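Ricin B-like lectin (Macrolepiota procera, PDB 4IZX) binds lactose through its galactose unit, as a ricin B-like lectin of the beta-trefoil fold. Local coordinates at residues A[27-39]-A[114-126]. Sequence-based numbering, arbitrary orientation.
With GAL (beta-D-galactopyranose), chain B.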
loop_
_atom_site.group_PDB
_atom_site.type_symbol
_atom_site.label_atom_id
_atom_site.label_comp_id
_atom_site.label_asym_id
_atom_site.label_seq_id
_atom_site.Cartn_x
_atom_site.Cartn_y
_atom_site.Cartn_z
ATOM N N ASP A 27 -5.092 -15.142 6.408
ATOM C CA ASP A 27 -5.626 -14.598 7.679
ATOM C C ASP A 27 -6.570 -13.400 7.532
ATOM O O ASP A 27 -7.178 -12.975 8.496
ATOM C CB ASP A 27 -4.494 -14.312 8.684
ATOM C CG ASP A 27 -3.548 -13.208 8.220
ATOM O OD1 ASP A 27 -3.839 -12.563 7.192
ATOM O OD2 ASP A 27 -2.513 -13.032 8.890
ATOM N N ASN A 28 -6.796 -12.918 6.314
ATOM C CA ASN A 28 -7.617 -11.724 6.059
ATOM C C ASN A 28 -7.180 -10.539 6.915
ATOM O O ASN A 28 -7.972 -9.654 7.193
ATOM C CB ASN A 28 -9.124 -11.993 6.134
ATOM C CG ASN A 28 -9.531 -13.117 5.217
ATOM O OD1 ASN A 28 -9.218 -13.138 4.019
ATOM N ND2 ASN A 28 -10.116 -14.134 5.810
ATOM N N LYS A 29 -5.884 -10.477 7.215
ATOM C CA LYS A 29 -5.339 -9.414 8.031
ATOM C C LYS A 29 -3.974 -8.876 7.579
ATOM O O LYS A 29 -3.727 -7.694 7.548
ATOM C CB LYS A 29 -5.261 -9.839 9.510
ATOM C CG LYS A 29 -4.640 -8.802 10.396
ATOM C CD LYS A 29 -5.551 -8.184 11.405
ATOM C CE LYS A 29 -4.789 -7.223 12.325
ATOM N NZ LYS A 29 -5.522 -5.929 12.632
ATOM N N SER A 30 -3.063 -9.773 7.273
ATOM C CA SER A 30 -1.705 -9.376 6.917
ATOM C C SER A 30 -1.656 -8.812 5.513
ATOM O O SER A 30 -2.268 -9.348 4.587
ATOM C CB SER A 30 -0.775 -10.581 7.046
ATOM O OG SER A 30 -0.720 -11.090 8.366
ATOM N N ILE A 31 -0.856 -7.771 5.338
ATOM C CA ILE A 31 -0.668 -7.160 4.037
ATOM C C ILE A 31 0.639 -7.600 3.425
ATOM O O ILE A 31 1.702 -7.472 4.061
ATOM C CB ILE A 31 -0.732 -5.622 4.124
ATOM C CG1 ILE A 31 -2.029 -5.126 4.766
ATOM C CG2 ILE A 31 -0.519 -4.995 2.752
ATOM C CD1 ILE A 31 -3.307 -5.504 4.050
ATOM N N ILE A 32 0.563 -8.188 2.230
ATOM C CA ILE A 32 1.683 -8.846 1.609
ATOM C C ILE A 32 1.827 -8.404 0.159
ATOM O O ILE A 32 0.885 -7.876 -0.450
ATOM C CB ILE A 32 1.508 -10.387 1.670
ATOM C CG1 ILE A 32 0.216 -10.812 0.941
ATOM C CG2 ILE A 32 1.512 -10.870 3.112
ATOM C CD1 ILE A 32 0.023 -12.316 0.799
ATOM N N GLY A 33 2.987 -8.670 -0.418
ATOM C CA GLY A 33 3.157 -8.614 -1.858
ATOM C C GLY A 33 2.813 -9.931 -2.491
ATOM O O GLY A 33 3.256 -10.979 -2.008
ATOM N N TYR A 34 2.063 -9.925 -3.598
ATOM C CA TYR A 34 1.624 -11.150 -4.217
ATOM C C TYR A 34 1.419 -10.916 -5.690
ATOM O O TYR A 34 0.999 -9.823 -6.094
ATOM C CB TYR A 34 0.310 -11.625 -3.552
ATOM C CG TYR A 34 0.020 -13.119 -3.675
ATOM C CD1 TYR A 34 0.542 -14.026 -2.753
ATOM C CD2 TYR A 34 -0.814 -13.594 -4.650
ATOM C CE1 TYR A 34 0.212 -15.364 -2.790
ATOM C CE2 TYR A 34 -1.136 -14.928 -4.732
ATOM C CZ TYR A 34 -0.613 -15.819 -3.795
ATOM O OH TYR A 34 -1.021 -17.143 -3.820
ATOM N N PRO A 35 1.641 -11.928 -6.544
ATOM C CA PRO A 35 1.330 -11.743 -7.975
ATOM C C PRO A 35 -0.143 -11.387 -8.189
ATOM O O PRO A 35 -1.016 -11.942 -7.552
ATOM C CB PRO A 35 1.716 -13.086 -8.594
ATOM C CG PRO A 35 2.817 -13.595 -7.693
ATOM C CD PRO A 35 2.344 -13.200 -6.295
ATOM N N TYR A 36 -0.408 -10.478 -9.127
ATOM C CA TYR A 36 -1.761 -10.025 -9.383
ATOM C C TYR A 36 -2.578 -11.059 -10.124
ATOM O O TYR A 36 -2.230 -11.456 -11.243
ATOM C CB TYR A 36 -1.742 -8.727 -10.212
ATOM C CG TYR A 36 -3.096 -8.099 -10.372
ATOM C CD1 TYR A 36 -3.805 -7.688 -9.262
ATOM C CD2 TYR A 36 -3.660 -7.904 -11.639
ATOM C CE1 TYR A 36 -5.046 -7.088 -9.401
ATOM C CE2 TYR A 36 -4.893 -7.322 -11.771
ATOM C CZ TYR A 36 -5.596 -6.916 -10.655
ATOM O OH TYR A 36 -6.845 -6.310 -10.702
ATOM N N HIS A 37 -3.722 -11.418 -9.563
ATOM C CA HIS A 37 -4.663 -12.332 -10.187
ATOM C C HIS A 37 -6.062 -11.716 -10.286
ATOM O O HIS A 37 -6.993 -12.437 -10.547
ATOM C CB HIS A 37 -4.697 -13.690 -9.477
ATOM C CG HIS A 37 -4.958 -13.601 -8.020
ATOM N ND1 HIS A 37 -6.222 -13.485 -7.513
ATOM C CD2 HIS A 37 -4.137 -13.722 -6.966
ATOM C CE1 HIS A 37 -6.137 -13.423 -6.198
ATOM N NE2 HIS A 37 -4.884 -13.560 -5.836
ATOM N N SER A 38 -6.176 -10.404 -10.131
ATOM C CA SER A 38 -7.483 -9.694 -10.165
ATOM C C SER A 38 -8.386 -10.025 -8.993
ATOM O O SER A 38 -9.558 -9.729 -9.013
ATOM C CB SER A 38 -8.255 -9.906 -11.509
ATOM O OG SER A 38 -7.432 -9.510 -12.607
ATOM N N GLY A 39 -7.854 -10.606 -7.952
ATOM C CA GLY A 39 -8.631 -10.845 -6.752
ATOM C C GLY A 39 -9.109 -9.545 -6.142
ATOM O O GLY A 39 -8.387 -8.549 -6.157
ATOM N N GLY A 114 12.129 -5.344 -1.507
ATOM C CA GLY A 114 11.303 -5.674 -2.652
ATOM C C GLY A 114 11.415 -7.146 -3.035
ATOM O O GLY A 114 11.362 -7.484 -4.204
ATOM N N ASP A 115 11.481 -8.020 -2.035
ATOM C CA ASP A 115 11.500 -9.479 -2.274
ATOM C C ASP A 115 10.235 -9.815 -3.066
ATOM O O ASP A 115 9.123 -9.392 -2.727
ATOM C CB ASP A 115 11.592 -10.191 -0.921
ATOM C CG ASP A 115 11.822 -11.699 -1.031
ATOM O OD1 ASP A 115 11.436 -12.315 -2.000
ATOM O OD2 ASP A 115 12.307 -12.264 -0.052
ATOM N N THR A 116 10.435 -10.539 -4.173
ATOM C CA THR A 116 9.325 -10.896 -5.066
ATOM C C THR A 116 8.522 -12.087 -4.583
ATOM O O THR A 116 7.498 -12.394 -5.138
ATOM C CB THR A 116 9.839 -11.171 -6.487
ATOM O OG1 THR A 116 10.699 -12.322 -6.443
ATOM C CG2 THR A 116 10.590 -9.981 -7.038
ATOM N N THR A 117 8.993 -12.765 -3.553
ATOM C CA THR A 117 8.355 -13.974 -3.084
ATOM C C THR A 117 6.914 -13.670 -2.723
ATOM O O THR A 117 6.631 -12.716 -1.967
ATOM C CB THR A 117 9.096 -14.539 -1.853
ATOM O OG1 THR A 117 10.451 -14.802 -2.196
ATOM C CG2 THR A 117 8.469 -15.815 -1.353
ATOM N N PRO A 118 5.968 -14.481 -3.215
ATOM C CA PRO A 118 4.586 -14.287 -2.784
ATOM C C PRO A 118 4.473 -14.439 -1.270
ATOM O O PRO A 118 4.978 -15.410 -0.715
ATOM C CB PRO A 118 3.822 -15.376 -3.552
ATOM C CG PRO A 118 4.661 -15.603 -4.778
ATOM C CD PRO A 118 6.074 -15.506 -4.273
ATOM N N GLY A 119 3.814 -13.476 -0.617
ATOM C CA GLY A 119 3.723 -13.480 0.830
ATOM C C GLY A 119 4.697 -12.558 1.542
ATOM O O GLY A 119 4.616 -12.402 2.755
ATOM N N THR A 120 5.577 -11.911 0.805
ATOM C CA THR A 120 6.507 -10.962 1.413
ATOM C C THR A 120 5.737 -9.831 2.122
ATOM O O THR A 120 4.906 -9.175 1.509
ATOM C CB THR A 120 7.431 -10.375 0.325
ATOM O OG1 THR A 120 8.234 -11.418 -0.193
ATOM C CG2 THR A 120 8.305 -9.265 0.831
ATOM N N PRO A 121 6.018 -9.567 3.394
ATOM C CA PRO A 121 5.220 -8.540 4.086
ATOM C C PRO A 121 5.485 -7.139 3.547
ATOM O O PRO A 121 6.608 -6.792 3.151
ATOM C CB PRO A 121 5.727 -8.643 5.524
ATOM C CG PRO A 121 6.186 -10.051 5.672
ATOM C CD PRO A 121 6.778 -10.420 4.333
ATOM N N VAL A 122 4.433 -6.332 3.534
ATOM C CA VAL A 122 4.550 -4.906 3.325
ATOM C C VAL A 122 4.648 -4.236 4.708
ATOM O O VAL A 122 3.872 -4.560 5.615
ATOM C CB VAL A 122 3.357 -4.332 2.540
ATOM C CG1 VAL A 122 3.523 -2.832 2.294
ATOM C CG2 VAL A 122 3.165 -5.082 1.235
ATOM N N GLN A 123 5.622 -3.336 4.854
ATOM C CA GLN A 123 5.988 -2.719 6.096
ATOM C C GLN A 123 6.124 -1.206 5.930
ATOM O O GLN A 123 6.101 -0.695 4.801
ATOM C CB GLN A 123 7.257 -3.329 6.675
ATOM C CG GLN A 123 8.463 -2.960 5.843
ATOM C CD GLN A 123 9.753 -3.661 6.216
ATOM O OE1 GLN A 123 9.853 -4.298 7.276
ATOM N NE2 GLN A 123 10.775 -3.490 5.378
ATOM N N LEU A 124 6.323 -0.497 7.028
ATOM C CA LEU A 124 6.836 0.857 7.007
ATOM C C LEU A 124 8.351 0.859 7.075
ATOM O O LEU A 124 8.956 0.018 7.738
ATOM C CB LEU A 124 6.335 1.699 8.178
ATOM C CG LEU A 124 4.817 1.877 8.239
ATOM C CD1 LEU A 124 4.462 2.693 9.477
ATOM C CD2 LEU A 124 4.262 2.488 6.981
ATOM N N TRP A 125 8.962 1.847 6.445
ATOM C CA TRP A 125 10.380 2.116 6.633
ATOM C C TRP A 125 10.622 3.581 6.349
ATOM O O TRP A 125 9.911 4.209 5.531
ATOM C CB TRP A 125 11.246 1.248 5.717
ATOM C CG TRP A 125 12.677 1.092 6.192
ATOM C CD1 TRP A 125 13.734 1.921 5.954
ATOM C CD2 TRP A 125 13.149 0.070 7.070
ATOM N NE1 TRP A 125 14.829 1.483 6.644
ATOM C CE2 TRP A 125 14.498 0.364 7.355
ATOM C CE3 TRP A 125 12.562 -1.061 7.631
ATOM C CZ2 TRP A 125 15.281 -0.451 8.154
ATOM C CZ3 TRP A 125 13.355 -1.883 8.439
ATOM C CH2 TRP A 125 14.698 -1.562 8.699
ATOM N N TRP A 126 11.648 4.152 6.981
ATOM C CA TRP A 126 12.117 5.475 6.670
ATOM C C TRP A 126 12.305 5.658 5.166
ATOM O O TRP A 126 12.832 4.779 4.501
ATOM C CB TRP A 126 13.501 5.667 7.357
ATOM C CG TRP A 126 14.004 7.042 7.383
ATOM C CD1 TRP A 126 14.874 7.641 6.530
ATOM C CD2 TRP A 126 13.759 7.946 8.424
ATOM N NE1 TRP A 126 15.153 8.924 6.974
ATOM C CE2 TRP A 126 14.422 9.142 8.115
ATOM C CE3 TRP A 126 12.990 7.871 9.573
ATOM C CZ2 TRP A 126 14.405 10.233 8.974
ATOM C CZ3 TRP A 126 12.919 8.967 10.385
ATOM C CH2 TRP A 126 13.608 10.137 10.079
HETATM C C1 GAL B . -4.775 -16.536 -1.236
HETATM C C2 GAL B . -5.148 -15.317 -2.021
HETATM C C3 GAL B . -3.888 -14.590 -2.490
HETATM C C4 GAL B . -2.943 -14.351 -1.306
HETATM C C5 GAL B . -2.684 -15.676 -0.625
HETATM C C6 GAL B . -1.743 -15.558 0.573
HETATM O O2 GAL B . -5.897 -15.707 -3.155
HETATM O O3 GAL B . -4.285 -13.366 -3.108
HETATM O O4 GAL B . -3.548 -13.447 -0.358
HETATM O O5 GAL B . -3.906 -16.234 -0.147
HETATM O O6 GAL B . -1.492 -16.867 1.120
#
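Gly33 is gripped at both backbone polar atoms by 114-126: its N donates to Thr120 O (2.8 Å), and its O accepts from Gly119 N (2.9 Å). Two residues on along each chain, past the non-hydrogen-bonded pair Ile32 and Pro121, Val122 N donates to Ile31 O at 3.0 Å in an almost straight bond (177° at the hydrogen). The bonds to Thr120 O and from Val122 N join strand 31-34 to strand 120-126, whose short axes run 126° apart, antiparallel but strongly splayed; the one from Gly119 N ties the preceding turn to strand 31-34.

The close-packed part is made by buried residues. The CG2 methyl of Ile31 is anti to its own backbone N, which brings it to 3.9 Å from Val122 CB, while Val122 CG2 lies against the Ile32–Gly33 peptide. Ile32 CA approaches Thr120 O to 3.2 Å, and its CG2 rests on Gly119 O. Leu76, Leu108 and Leu110 pack round Val122 and continue this buried layer.

The other side faces solvent. There the type II turn from Thr117 to Thr120 brings exposed Pro118 against Tyr34 and exposed Pro35. Pro118 CB meets Tyr34 CD1 obliquely at 3.6 Å, and CG of the same proline touches Pro35 CD. Gly119 N lies at the Tyr34 ring edge. Thr117 O accepts from both N and OG1 of Thr120, tying the turn together.

With CG anti to its backbone N (chi1 -156°), Tyr34 offers one ring face to galactose, whose C4 stands over the ring centre; Ile32 CD1 touches galactose C6. His37 donates in its ring plane from NE2 to galactose O3 (2.8 Å). Galactose stacked on an aromatic ring and hydrogen-bonded by Asp22, Gly25, His37 and Asn41 is the arrangement of a ricin B-type sugar site in a beta-trefoil.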